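Local coordinates for protein SmhB (Serratia marcescens, PDB 6ZZ5) that is the B component, here in its soluble form, of the tripartite alpha-pore-forming toxin Smh and probably takes part in building its membrane pore, at residues Gln18-Gln23 / Ala336-Arg341; Asn27-Gln32 / Gln59-Tyr64. All blocks are in the same frame, centred on the assembly; numbering follows the deposited sequence.

Interaction 1. Residues Gln18-Gln23 / Ala336-Arg341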
# COMPACT_ATOMS: atom_id res chain seq x y z
N GLN A 18 0.99 -3.46 2.61
CA GLN A 18 1.18 -2.07 2.09
C GLN A 18 0.25 -1.81 0.91
O GLN A 18 -0.29 -0.69 0.83
CB GLN A 18 2.64 -1.80 1.72
CG GLN A 18 2.93 -0.31 1.60
CD GLN A 18 2.52 0.24 0.26
OE1 GLN A 18 2.54 -0.46 -0.76
NE2 GLN A 18 2.19 1.53 0.24
N ALA A 19 0.06 -2.79 0.03
CA ALA A 19 -0.78 -2.65 -1.16
C ALA A 19 -2.22 -2.29 -0.75
O ALA A 19 -2.84 -1.49 -1.44
CB ALA A 19 -0.70 -3.87 -2.03
N LEU A 20 -2.74 -2.88 0.30
CA LEU A 20 -4.10 -2.54 0.80
C LEU A 20 -4.18 -1.11 1.31
O LEU A 20 -5.19 -0.42 1.08
CB LEU A 20 -4.47 -3.51 1.91
CG LEU A 20 -4.72 -4.95 1.43
CD1 LEU A 20 -5.16 -5.79 2.57
CD2 LEU A 20 -5.76 -5.00 0.32
N HIS A 21 -3.11 -0.64 1.90
CA HIS A 21 -3.05 0.75 2.43
C HIS A 21 -3.05 1.73 1.25
O HIS A 21 -3.89 2.66 1.20
CB HIS A 21 -1.79 0.86 3.31
CG HIS A 21 -1.64 2.14 4.05
ND1 HIS A 21 -0.60 2.37 4.97
CD2 HIS A 21 -2.43 3.25 4.04
CE1 HIS A 21 -0.75 3.61 5.45
NE2 HIS A 21 -1.86 4.16 4.88
N ILE A 22 -2.12 1.57 0.29
CA ILE A 22 -2.10 2.47 -0.90
C ILE A 22 -3.40 2.32 -1.70
O ILE A 22 -3.93 3.35 -2.16
CB ILE A 22 -0.81 2.32 -1.75
CG1 ILE A 22 -0.83 3.34 -2.91
CG2 ILE A 22 -0.56 0.91 -2.27
CD1 ILE A 22 0.51 3.48 -3.62
N GLN A 23 -4.00 1.13 -1.79
CA GLN A 23 -5.28 0.99 -2.53
C GLN A 23 -6.37 1.89 -1.88
O GLN A 23 -7.05 2.68 -2.59
CB GLN A 23 -5.77 -0.46 -2.49
CG GLN A 23 -7.13 -0.63 -3.09
CD GLN A 23 -7.52 -2.09 -3.10
OE1 GLN A 23 -7.65 -2.69 -2.06
NE2 GLN A 23 -7.76 -2.64 -4.26
N ALA A 336 -9.14 -9.82 -1.78
CA ALA A 336 -10.41 -9.84 -2.52
C ALA A 336 -11.57 -9.44 -1.60
O ALA A 336 -12.61 -9.11 -2.09
CB ALA A 336 -10.63 -11.21 -3.14
N GLY A 337 -11.41 -9.44 -0.29
CA GLY A 337 -12.56 -9.41 0.65
C GLY A 337 -12.61 -8.10 1.43
O GLY A 337 -13.35 -8.04 2.42
N VAL A 338 -11.85 -7.08 1.02
CA VAL A 338 -11.88 -5.75 1.71
C VAL A 338 -13.32 -5.25 1.82
O VAL A 338 -14.05 -5.30 0.85
CB VAL A 338 -10.97 -4.72 1.05
CG1 VAL A 338 -11.10 -3.37 1.76
CG2 VAL A 338 -9.53 -5.20 1.06
N VAL A 339 -13.71 -4.80 3.01
CA VAL A 339 -15.07 -4.27 3.34
C VAL A 339 -15.02 -2.75 3.31
O VAL A 339 -14.06 -2.18 3.84
CB VAL A 339 -15.49 -4.79 4.72
CG1 VAL A 339 -16.78 -4.16 5.24
CG2 VAL A 339 -15.60 -6.32 4.65
N VAL A 340 -15.93 -2.15 2.56
CA VAL A 340 -16.04 -0.66 2.47
C VAL A 340 -17.28 -0.24 3.24
O VAL A 340 -18.35 -0.80 2.99
CB VAL A 340 -16.04 -0.16 1.02
CG1 VAL A 340 -16.18 1.34 0.93
CG2 VAL A 340 -14.78 -0.59 0.32
N ARG A 341 -17.12 0.62 4.22
CA ARG A 341 -18.25 1.34 4.85
C ARG A 341 -18.38 2.76 4.28
O ARG A 341 -17.40 3.46 4.19
CB ARG A 341 -18.12 1.34 6.36
CG ARG A 341 -18.02 -0.06 6.93
CD ARG A 341 -18.75 -0.13 8.21
NE ARG A 341 -18.73 -1.46 8.74
CZ ARG A 341 -18.96 -1.73 10.02
NH1 ARG A 341 -19.15 -0.74 10.89
NH2 ARG A 341 -18.96 -2.98 10.42

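Interaction 2. Residues Asn27-Gln32 / Gln59-Tyr64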
# COMPACT_ATOMS: atom_id res chain seq x y z
N ASN A 27 -8.33 5.20 -3.41
CA ASN A 27 -9.82 5.34 -3.43
C ASN A 27 -10.21 6.71 -2.84
O ASN A 27 -11.19 7.36 -3.35
CB ASN A 27 -10.50 4.18 -2.67
CG ASN A 27 -10.39 2.87 -3.39
OD1 ASN A 27 -10.34 2.86 -4.60
ND2 ASN A 27 -10.46 1.78 -2.65
N SER A 28 -9.48 7.18 -1.85
CA SER A 28 -9.78 8.47 -1.18
C SER A 28 -9.50 9.62 -2.15
O SER A 28 -10.30 10.60 -2.18
CB SER A 28 -9.07 8.68 0.13
OG SER A 28 -7.70 9.08 -0.02
N VAL A 29 -8.48 9.45 -2.98
CA VAL A 29 -8.12 10.48 -3.99
C VAL A 29 -9.22 10.52 -5.01
O VAL A 29 -9.60 11.59 -5.41
CB VAL A 29 -6.74 10.19 -4.62
CG1 VAL A 29 -6.42 11.13 -5.80
CG2 VAL A 29 -5.66 10.23 -3.58
N ARG A 30 -9.69 9.35 -5.43
CA ARG A 30 -10.74 9.28 -6.45
C ARG A 30 -12.09 9.68 -5.91
O ARG A 30 -13.00 9.88 -6.75
CB ARG A 30 -10.78 7.90 -7.09
CG ARG A 30 -9.50 7.71 -7.89
CD ARG A 30 -9.44 6.50 -8.75
NE ARG A 30 -10.57 6.24 -9.60
CZ ARG A 30 -10.73 6.73 -10.83
NH1 ARG A 30 -9.89 7.63 -11.33
NH2 ARG A 30 -11.73 6.31 -11.55
N GLN A 31 -12.23 9.86 -4.61
CA GLN A 31 -13.57 10.31 -4.08
C GLN A 31 -13.56 11.79 -3.78
O GLN A 31 -14.58 12.27 -3.36
CB GLN A 31 -14.00 9.45 -2.91
CG GLN A 31 -14.27 8.02 -3.35
CD GLN A 31 -14.72 7.13 -2.22
OE1 GLN A 31 -15.22 7.61 -1.19
NE2 GLN A 31 -14.48 5.86 -2.37
N GLN A 32 -12.44 12.49 -4.01
CA GLN A 32 -12.31 13.94 -3.72
C GLN A 32 -13.12 14.72 -4.75
O GLN A 32 -12.91 14.54 -5.97
CB GLN A 32 -10.84 14.40 -3.75
CG GLN A 32 -10.69 15.90 -3.55
CD GLN A 32 -11.25 16.36 -2.24
OE1 GLN A 32 -10.96 15.76 -1.21
NE2 GLN A 32 -12.10 17.39 -2.30
N GLN A 59 -5.95 10.42 -11.91
CA GLN A 59 -5.30 9.54 -12.92
C GLN A 59 -4.18 8.69 -12.28
O GLN A 59 -4.08 7.49 -12.58
CB GLN A 59 -4.85 10.37 -14.12
CG GLN A 59 -3.83 9.67 -15.04
CD GLN A 59 -4.17 8.26 -15.47
OE1 GLN A 59 -5.34 7.87 -15.53
NE2 GLN A 59 -3.14 7.48 -15.75
N HIS A 60 -3.32 9.26 -11.45
CA HIS A 60 -2.22 8.51 -10.81
C HIS A 60 -2.82 7.39 -9.93
O HIS A 60 -2.32 6.29 -9.97
CB HIS A 60 -1.30 9.43 -9.96
CG HIS A 60 -0.50 10.39 -10.75
ND1 HIS A 60 0.11 10.04 -11.96
CD2 HIS A 60 -0.26 11.70 -10.55
CE1 HIS A 60 0.72 11.09 -12.45
NE2 HIS A 60 0.49 12.15 -11.61
N ALA A 61 -3.84 7.70 -9.13
CA ALA A 61 -4.59 6.78 -8.25
C ALA A 61 -5.20 5.66 -9.11
O ALA A 61 -5.08 4.48 -8.69
CB ALA A 61 -5.68 7.52 -7.52
N GLU A 62 -5.85 6.02 -10.22
CA GLU A 62 -6.47 5.04 -11.16
C GLU A 62 -5.36 4.15 -11.73
O GLU A 62 -5.58 2.92 -11.89
CB GLU A 62 -7.20 5.77 -12.29
CG GLU A 62 -7.86 4.85 -13.30
CD GLU A 62 -9.13 4.21 -12.80
OE1 GLU A 62 -9.38 4.27 -11.56
OE2 GLU A 62 -9.88 3.61 -13.64
N HIS A 63 -4.22 4.72 -12.07
CA HIS A 63 -3.10 3.92 -12.64
C HIS A 63 -2.66 2.87 -11.59
O HIS A 63 -2.49 1.68 -11.91
CB HIS A 63 -2.00 4.84 -13.10
CG HIS A 63 -0.80 4.11 -13.59
ND1 HIS A 63 -0.89 3.09 -14.57
CD2 HIS A 63 0.50 4.21 -13.25
CE1 HIS A 63 0.32 2.64 -14.81
NE2 HIS A 63 1.19 3.31 -14.00
N TYR A 64 -2.50 3.28 -10.34
CA TYR A 64 -2.17 2.33 -9.26
C TYR A 64 -3.24 1.23 -9.24
O TYR A 64 -2.91 0.01 -9.28
CB TYR A 64 -2.03 2.99 -7.88
CG TYR A 64 -1.73 1.88 -6.92
CD1 TYR A 64 -0.44 1.39 -6.80
CD2 TYR A 64 -2.73 1.26 -6.21
CE1 TYR A 64 -0.18 0.28 -6.00
CE2 TYR A 64 -2.48 0.21 -5.36
CZ TYR A 64 -1.20 -0.32 -5.31
OH TYR A 64 -0.91 -1.42 -4.54

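Interaction 1. Residues Gln18-Gln23 / Ala336-Arg341
Leu20, on helix 4-30, meets Val338 through a single pair of methyl groups: Leu20 CD2 lies 3.8 Å from Val338 CG2. The two side chains do not butt end-on but pass each other on offset, oppositely directed courses, so the contact is a glancing van der Waals touch. The leucine carries CG over by setting it anti to the carbonyl carbon (chi1 -70°); CD1 is the branch lying anti to CA, and the other branch, CD2, meets the valine. On the valine, CG1 stands anti to the backbone N (chi1 177°), and this leaves CG2, the branch beside that nitrogen, to meet the leucine. One helical turn after Leu20, Gln23, whose CB is directed the same way, is straight through chi1 and chi2 and brings its amide oxygen OE1 to 4.4 Å from Val338 CG2, a loose approach without a hydrogen bond.

Val338 occupies the short connection between helix 321-336 and strand 339-340, where Gly337 is the first residue to leave helical geometry. That strand is an outer member of a small mixed sheet and runs parallel to strand 191-196, to which Val339 and Arg341 are hydrogen-bonded through the backbone. The contact therefore packs the approach to this edge strand against the long-helix bundle of an HBL-family toxin. Around the methyl pair, Leu20 also touches Ile192 and Val181, and Val338 rests on Thr194.

Interaction 2. Residues Asn27-Gln32 / Gln59-Tyr64
The side chain of Arg30 sets CG anti to its carbonyl carbon and then bends at chi3 (49°), which swings the guanidinium across to Glu62 on helix 44-92. Glu62 answers with CG anti to its backbone N and a bend at chi2 (76°) that turns its carboxylate back toward the arginine. The groups meet face on: Glu62 CD sits 3.5 Å above the Arg30 guanidinium plane, over its centre, and the two planes are inclined by 31°. Arg30 NE and Glu62 OE1, 3.0 Å apart, form a salt bridge. Arg30 NH1 lies alongside the glutamate stem, 3.4 Å from Glu62 CB.

Beneath this charged pair the helices come close at Ala61, whose CA is 6.7 Å from the CA of Val29. The small CB of Ala61 receives Arg30 CG at 3.8 Å and Val29 CG1 at 4.1 Å, while Cys26 touches it from one turn earlier on helix 4-30. The contact thus joins the C-terminal end of helix 4-30 to helix 44-92, two long helices of the HBL-type bundle, with alanine allowing close packing and the polar pair bordering it. As modelled, OE1 lies well out of the guanidinium plane with no N-H aimed at it, so the attraction between Arg30 and Glu62 is probably one of charges, less directional than a hydrogen-bonded bridge; this stays tentative because OE1 is less surely placed.

Both contacts use helix 4-30, interaction 1 near its middle and interaction 2 at its C-terminal end, with centres about 13 Å apart. Interaction 1 joins that helix to the connection leading into an edge strand from the far end of the chain, whereas interaction 2 joins it to its sequence neighbour in the bundle and is nested inside the loop that interaction 1 closes. Each is partly buried: the first is slight and apolar, the second larger, with an apolar inner part and a charged pair beside it. Tyr64 connects them from helix 44-92, its OH packing 3.3 Å from Ile22 CG2 and 3.5 Å from Ala19 CB.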